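Local atomic coordinates of peptidase M28 (Shewanella amazonensis SB2B, PDB entry 3IIB), a protein that probably acts as a zinc-dependent dipeptidase or carboxypeptidase of the M28 family, working as a homodimer with two zinc ions bound in its active site. Residues Q117-A122 with V159-K164; G97-P102 with V193-A198; K323-A328 with V435-L440. All coordinates share one frame; numbering follows the deposited sequence. Where two conformers were deposited one is given.

Interaction 1: Q117-A122 with V159-K164; sequences QDLQNA and VAAAEK
Two helix ends lie side by side against strands 106-113 and 131-134, where K164, just past the end of helix 145-163, reaches across to the backbone at the C-terminal part of 117-122. Its ammonium is gripped by two backbone carbonyls: NZ of K164 donates to O of A122 at 2.7 Å and to O of Q120 at 3.1 Å. The two bonds differ in direction. Toward A122 the nitrogen is tilted 26° from the carbonyl plane, with a C=O...N angle of 149°, whereas over Q120 it stands well above the plane. Two carbonyl oxygens near the end of helix 116-120 thus face the ammonium, whose positive charge would probably be stabilised by them. The lysine chain bends once, at chi2, and is extended from there on; that single bend brings CD alongside CB of A122 at 4.1 Å and lays CE against O of L119 at 3.6 Å. Parallel strands joined by helices, with 168-172 next to 131-134, make this part of the chain an alpha/beta layer, and L119 belongs to its interior, touching F113 and I134 of the strands beneath. With CG anti to the backbone N (chi1 173°), L119 directs its branches toward helix 145-163, where CD2 touches both alanine methyls, 4.0 Å from CB of A160 and also 4.0 Å from CB of A161. The small methyls allow the helices to come close, CA of Q120 lying 5.6 Å from CA of A160. At the more open border, the aliphatic CG of Q120 meets CB of A160 at 3.8 Å.

Interaction 2: G97-P102 with V193-A198; sequences GSIATP and VTAIPA
CD1 of I99 lies to the side of one face of the P197 ring, 3.9 Å from CD of P197, whereas CG2 of T101 comes in at the CB-CG edge, close to the ring plane and 3.6 Å from CB of P197, with T101 and P197 meeting at a slant. CG1 of I99 sits between its own backbone N and carbonyl carbon (chi1 63°), which leads the chain down onto the I196-P197 peptide and leaves CG2 to touch CB of A195 at 3.9 Å. S98 supplies the polar link. Its OG accepts the backbone N-H of A198 at 3.0 Å (149° at the hydrogen) and donates to O of I99 at 2.8 Å, in the carbonyl plane and on a lone pair, so one hydroxyl is fixed by two bonds. Without the hydroxyl, as with an alanine here, the A198 N-H would probably lose this acceptor and the I99 carbonyl its side-chain donor. The touching parts, S98 to T101 and A195 to A198, run end to end at 91°. Beyond them, T101 OG1 bonds to the backbone N of L225 on strand 220-242, whose side chain also touches P197, while on the side of helix 145-163 I196 packs on A161 and A198 on A158.

Interaction 3: K323-A328 with V435-L440; sequences KHYIAA and VELRPL
A mixed polar and apolar contact fastens the segment 435-440, which follows helix 413-432, to the start of strand 324-329 in the mixed beta-sheet of the M28 peptidase fold. Its apolar centre is a CH-pi contact: CD1 of L437 lies over one face of the Y325 ring, 3.6 Å from the centroid and 16° off the ring normal, the two side chains crossing at about a right angle. The same methyl also touches CD1 of I326 at 3.9 Å. At the ring edge, the Y325 hydroxyl donates to O of V435 at 2.6 Å, in the carbonyl plane and on a lone pair. With CG anti to the backbone N (chi1 -177°), the tyrosine can carry its hydroxyl out to that carbonyl although its CB points away from the 435-440 segment. R293 makes a cation-pi contact with the same ring. Helix 346-355 also packs on this segment, its A348 touching both V435 and L437. R438, extended from CG to NE, reaches across toward the start of the strand. Its NH2 donates to O of H324 at 2.9 Å, in the carbonyl plane, and its NE donates to water 1, which lies 2.9 Å from O of Y325 and so bridges the two segments.

In the fold
Following the chain from the N terminus, the loop 97-102 comes first, between strands 88-94 and 106-113, and meets 193-198 only after the chain has passed through helix 116-120, strand 131-134, helix 145-163 and strand 168-172. Interaction 1, 117-122 with 159-164, closes within that span, so interaction 2 encloses it. The two also meet in space: CB of A162 lies 3.5 Å from CG1 of V193, and helix 145-163 is common ground to both. Interaction 3 opens and closes later, in series with them, on the opposite side of the chain's centre from interaction 2, with centres about 43 Å apart. It ties strand 324-329 to the C-terminal segment.

Interaction 1: Q117-A122 with V159-K164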
# COMPACT_ATOMS: atom_id res chain seq x y z
N GLN A 117 19.90 -17.35 9.11
CA GLN A 117 21.03 -17.98 9.82
C GLN A 117 20.62 -18.51 11.19
O GLN A 117 21.00 -19.61 11.57
CB GLN A 117 22.20 -17.00 9.97
CG GLN A 117 23.50 -17.67 10.47
CD GLN A 117 23.96 -18.85 9.58
OE1 GLN A 117 23.86 -20.03 9.97
NE2 GLN A 117 24.47 -18.54 8.39
N ASP A 118 19.81 -17.74 11.91
CA ASP A 118 19.30 -18.17 13.21
C ASP A 118 18.44 -19.42 13.10
O ASP A 118 18.56 -20.34 13.90
CB ASP A 118 18.55 -17.03 13.88
CG ASP A 118 19.49 -15.91 14.32
OD1 ASP A 118 20.55 -16.23 14.91
OD2 ASP A 118 19.19 -14.74 14.07
N LEU A 119 17.62 -19.47 12.07
CA LEU A 119 16.80 -20.64 11.79
C LEU A 119 17.70 -21.84 11.48
O LEU A 119 17.47 -22.94 12.00
CB LEU A 119 15.87 -20.35 10.62
CG LEU A 119 15.07 -21.51 10.08
CD1 LEU A 119 14.26 -22.23 11.21
CD2 LEU A 119 14.17 -21.00 8.93
N GLN A 120 18.71 -21.61 10.65
CA GLN A 120 19.66 -22.67 10.28
C GLN A 120 20.42 -23.21 11.51
O GLN A 120 20.79 -24.39 11.55
CB GLN A 120 20.64 -22.18 9.21
CG GLN A 120 20.03 -22.03 7.84
CD GLN A 120 20.90 -21.28 6.84
OE1 GLN A 120 21.60 -20.33 7.19
NE2 GLN A 120 20.81 -21.69 5.56
N ASN A 121 20.66 -22.35 12.50
CA ASN A 121 21.29 -22.73 13.77
C ASN A 121 20.37 -23.43 14.77
O ASN A 121 20.86 -23.93 15.78
CB ASN A 121 21.86 -21.49 14.47
CG ASN A 121 22.99 -20.84 13.72
OD1 ASN A 121 23.58 -21.44 12.83
ND2 ASN A 121 23.30 -19.61 14.08
N ALA A 122 19.07 -23.48 14.53
CA ALA A 122 18.15 -24.10 15.48
C ALA A 122 18.46 -25.58 15.64
O ALA A 122 19.08 -26.19 14.78
CB ALA A 122 16.67 -23.90 15.03
N VAL A 159 13.40 -24.65 3.18
CA VAL A 159 14.28 -25.79 3.36
C VAL A 159 14.82 -25.85 4.79
O VAL A 159 14.71 -26.87 5.48
CB VAL A 159 15.42 -25.80 2.36
CG1 VAL A 159 16.46 -26.92 2.72
CG2 VAL A 159 14.89 -25.97 0.95
N ALA A 160 15.38 -24.74 5.26
CA ALA A 160 15.96 -24.70 6.60
C ALA A 160 14.91 -25.01 7.68
O ALA A 160 15.22 -25.71 8.65
CB ALA A 160 16.62 -23.32 6.85
N ALA A 161 13.69 -24.51 7.52
CA ALA A 161 12.64 -24.76 8.48
C ALA A 161 12.22 -26.23 8.48
O ALA A 161 12.08 -26.84 9.52
CB ALA A 161 11.43 -23.87 8.21
N ALA A 162 12.03 -26.81 7.29
CA ALA A 162 11.68 -28.25 7.19
C ALA A 162 12.73 -29.17 7.82
O ALA A 162 12.36 -30.15 8.48
CB ALA A 162 11.42 -28.69 5.75
N GLU A 163 13.99 -28.82 7.68
CA GLU A 163 15.10 -29.54 8.30
C GLU A 163 14.99 -29.62 9.81
O GLU A 163 15.45 -30.59 10.41
CB GLU A 163 16.46 -28.95 7.89
CG GLU A 163 16.76 -29.21 6.45
CD GLU A 163 18.06 -28.59 5.98
OE1 GLU A 163 18.43 -27.49 6.45
OE2 GLU A 163 18.72 -29.22 5.12
N LYS A 164 14.33 -28.63 10.40
CA LYS A 164 14.14 -28.57 11.85
C LYS A 164 12.81 -29.09 12.30
O LYS A 164 12.51 -29.08 13.50
CB LYS A 164 14.30 -27.14 12.34
CG LYS A 164 15.52 -26.49 11.83
CD LYS A 164 16.80 -27.05 12.41
CE LYS A 164 18.01 -26.46 11.70
NZ LYS A 164 19.28 -27.03 12.23

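Interaction 2: G97-P102 with V193-A198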
# COMPACT_ATOMS: atom_id res chain seq x y z
N GLY A 97 6.46 -20.84 -6.14
CA GLY A 97 6.77 -22.24 -6.13
C GLY A 97 6.30 -23.01 -4.90
O GLY A 97 6.43 -24.24 -4.89
N SER A 98 5.70 -22.34 -3.92
CA SER A 98 5.22 -23.04 -2.72
C SER A 98 4.24 -24.13 -3.09
O SER A 98 3.36 -23.95 -3.95
CB SER A 98 4.51 -22.08 -1.74
OG SER A 98 4.13 -22.79 -0.57
N ILE A 99 4.32 -25.25 -2.39
CA ILE A 99 3.27 -26.22 -2.42
C ILE A 99 2.06 -25.65 -1.66
O ILE A 99 2.17 -24.71 -0.88
CB ILE A 99 3.71 -27.59 -1.76
CG1 ILE A 99 4.05 -27.44 -0.27
CG2 ILE A 99 4.92 -28.17 -2.52
CD1 ILE A 99 4.05 -28.80 0.50
N ALA A 100 0.91 -26.27 -1.89
CA ALA A 100 -0.32 -25.92 -1.19
C ALA A 100 -0.24 -26.46 0.23
O ALA A 100 0.48 -27.45 0.50
CB ALA A 100 -1.57 -26.53 -1.92
N THR A 101 -1.03 -25.86 1.12
CA THR A 101 -1.23 -26.39 2.49
C THR A 101 -2.10 -27.62 2.41
O THR A 101 -2.79 -27.79 1.42
CB THR A 101 -1.87 -25.34 3.37
OG1 THR A 101 -3.00 -24.79 2.69
CG2 THR A 101 -0.84 -24.23 3.69
N PRO A 102 -2.03 -28.50 3.44
CA PRO A 102 -2.85 -29.70 3.52
C PRO A 102 -4.33 -29.42 3.32
O PRO A 102 -4.81 -28.37 3.70
CB PRO A 102 -2.61 -30.21 4.94
CG PRO A 102 -1.36 -29.65 5.35
CD PRO A 102 -1.18 -28.36 4.64
N VAL A 193 14.70 -32.94 1.10
CA VAL A 193 14.01 -32.31 2.23
C VAL A 193 12.54 -32.14 1.89
O VAL A 193 12.21 -31.50 0.88
CB VAL A 193 14.60 -30.95 2.59
CG1 VAL A 193 13.82 -30.32 3.75
CG2 VAL A 193 16.09 -31.10 2.96
N THR A 194 11.69 -32.62 2.79
CA THR A 194 10.24 -32.44 2.65
C THR A 194 9.87 -30.98 2.31
O THR A 194 10.22 -30.04 3.04
CB THR A 194 9.48 -32.90 3.89
OG1 THR A 194 9.68 -34.30 4.04
CG2 THR A 194 7.95 -32.62 3.79
N ALA A 195 9.17 -30.81 1.19
CA ALA A 195 8.61 -29.51 0.80
C ALA A 195 7.50 -29.12 1.76
O ALA A 195 6.66 -29.95 2.14
CB ALA A 195 8.08 -29.55 -0.66
N ILE A 196 7.55 -27.88 2.25
CA ILE A 196 6.50 -27.38 3.12
C ILE A 196 5.91 -26.05 2.56
O ILE A 196 6.60 -25.33 1.84
CB ILE A 196 7.02 -27.19 4.59
CG1 ILE A 196 8.15 -26.17 4.62
CG2 ILE A 196 7.35 -28.59 5.24
CD1 ILE A 196 8.58 -25.69 6.06
N PRO A 197 4.65 -25.75 2.89
CA PRO A 197 4.05 -24.47 2.50
C PRO A 197 4.85 -23.28 3.03
O PRO A 197 5.34 -23.31 4.16
CB PRO A 197 2.67 -24.50 3.13
CG PRO A 197 2.41 -25.88 3.45
CD PRO A 197 3.72 -26.54 3.71
N ALA A 198 4.96 -22.25 2.21
CA ALA A 198 5.86 -21.13 2.46
C ALA A 198 5.18 -19.85 1.96
O ALA A 198 4.80 -19.80 0.80
CB ALA A 198 7.18 -21.33 1.69

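Interaction 3: K323-A328 with V435-L440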
# COMPACT_ATOMS: atom_id res chain seq x y z
N LYS A 323 32.04 -12.44 -30.17
CA LYS A 323 31.67 -11.22 -30.88
C LYS A 323 30.72 -10.28 -30.11
O LYS A 323 30.31 -9.26 -30.64
CB LYS A 323 31.08 -11.58 -32.25
CG LYS A 323 32.13 -12.02 -33.28
CD LYS A 323 32.97 -10.83 -33.75
CE LYS A 323 33.96 -11.24 -34.84
NZ LYS A 323 34.66 -10.06 -35.43
N HIS A 324 30.34 -10.62 -28.88
CA HIS A 324 29.60 -9.72 -28.00
C HIS A 324 30.57 -8.71 -27.44
O HIS A 324 31.49 -9.07 -26.71
CB HIS A 324 28.90 -10.46 -26.87
CG HIS A 324 27.63 -11.10 -27.30
ND1 HIS A 324 27.58 -12.02 -28.33
CD2 HIS A 324 26.35 -10.93 -26.88
CE1 HIS A 324 26.33 -12.40 -28.50
NE2 HIS A 324 25.56 -11.74 -27.65
N TYR A 325 30.45 -7.47 -27.86
CA TYR A 325 31.40 -6.45 -27.44
C TYR A 325 31.22 -6.14 -25.95
O TYR A 325 32.19 -6.13 -25.19
CB TYR A 325 31.19 -5.22 -28.31
CG TYR A 325 32.17 -4.10 -28.02
CD1 TYR A 325 33.54 -4.25 -28.24
CD2 TYR A 325 31.70 -2.87 -27.57
CE1 TYR A 325 34.42 -3.19 -27.97
CE2 TYR A 325 32.60 -1.82 -27.27
CZ TYR A 325 33.92 -1.99 -27.51
OH TYR A 325 34.75 -0.94 -27.20
N ILE A 326 29.98 -5.88 -25.54
CA ILE A 326 29.64 -5.59 -24.16
C ILE A 326 28.18 -5.86 -23.99
O ILE A 326 27.41 -5.75 -24.96
CB ILE A 326 29.98 -4.14 -23.78
CG1 ILE A 326 29.92 -3.94 -22.26
CG2 ILE A 326 29.06 -3.16 -24.51
CD1 ILE A 326 30.82 -2.77 -21.74
N ALA A 327 27.79 -6.22 -22.78
CA ALA A 327 26.40 -6.45 -22.43
C ALA A 327 26.00 -5.69 -21.16
O ALA A 327 26.83 -5.56 -20.28
CB ALA A 327 26.16 -7.96 -22.20
N ALA A 328 24.75 -5.22 -21.08
CA ALA A 328 24.21 -4.53 -19.90
C ALA A 328 22.72 -4.76 -19.82
O ALA A 328 22.08 -5.02 -20.84
CB ALA A 328 24.50 -3.01 -19.90
N VAL A 435 37.70 1.03 -28.35
CA VAL A 435 38.43 0.47 -27.23
C VAL A 435 38.36 -1.05 -27.27
O VAL A 435 37.29 -1.64 -27.44
CB VAL A 435 37.88 1.00 -25.86
CG1 VAL A 435 38.74 0.49 -24.69
CG2 VAL A 435 37.81 2.57 -25.90
N GLU A 436 39.51 -1.67 -27.04
CA GLU A 436 39.57 -3.11 -26.87
C GLU A 436 39.18 -3.45 -25.45
O GLU A 436 39.87 -3.07 -24.52
CB GLU A 436 40.96 -3.66 -27.23
CG GLU A 436 41.10 -5.12 -26.93
CD GLU A 436 40.07 -5.94 -27.68
OE1 GLU A 436 40.10 -5.91 -28.92
OE2 GLU A 436 39.24 -6.61 -27.02
N LEU A 437 38.09 -4.19 -25.28
CA LEU A 437 37.55 -4.47 -23.95
C LEU A 437 38.03 -5.79 -23.32
O LEU A 437 37.79 -6.05 -22.13
CB LEU A 437 36.02 -4.41 -23.96
CG LEU A 437 35.35 -3.11 -24.43
CD1 LEU A 437 33.82 -3.29 -24.21
CD2 LEU A 437 35.93 -1.88 -23.67
N ARG A 438 38.72 -6.61 -24.09
CA ARG A 438 39.12 -7.92 -23.66
C ARG A 438 40.67 -7.97 -23.61
O ARG A 438 41.37 -7.15 -24.25
CB ARG A 438 38.57 -8.95 -24.65
CG ARG A 438 37.07 -9.04 -24.67
CD ARG A 438 36.64 -10.06 -25.65
NE ARG A 438 35.18 -10.13 -25.74
CZ ARG A 438 34.47 -11.25 -25.72
NH1 ARG A 438 35.09 -12.42 -25.66
NH2 ARG A 438 33.15 -11.22 -25.74
N PRO A 439 41.23 -8.92 -22.86
CA PRO A 439 40.58 -9.88 -22.01
C PRO A 439 40.19 -9.30 -20.67
O PRO A 439 40.83 -8.37 -20.17
CB PRO A 439 41.66 -10.93 -21.81
CG PRO A 439 42.92 -10.13 -21.74
CD PRO A 439 42.70 -9.04 -22.77
N LEU A 440 39.15 -9.86 -20.05
CA LEU A 440 38.75 -9.48 -18.71
C LEU A 440 39.79 -9.95 -17.72
O LEU A 440 40.26 -11.09 -17.81
CB LEU A 440 37.41 -10.12 -18.33
CG LEU A 440 36.23 -9.79 -19.22
CD1 LEU A 440 34.86 -10.34 -18.63
CD2 LEU A 440 36.18 -8.31 -19.45
O HOH W 1 34.50 -7.43 -26.35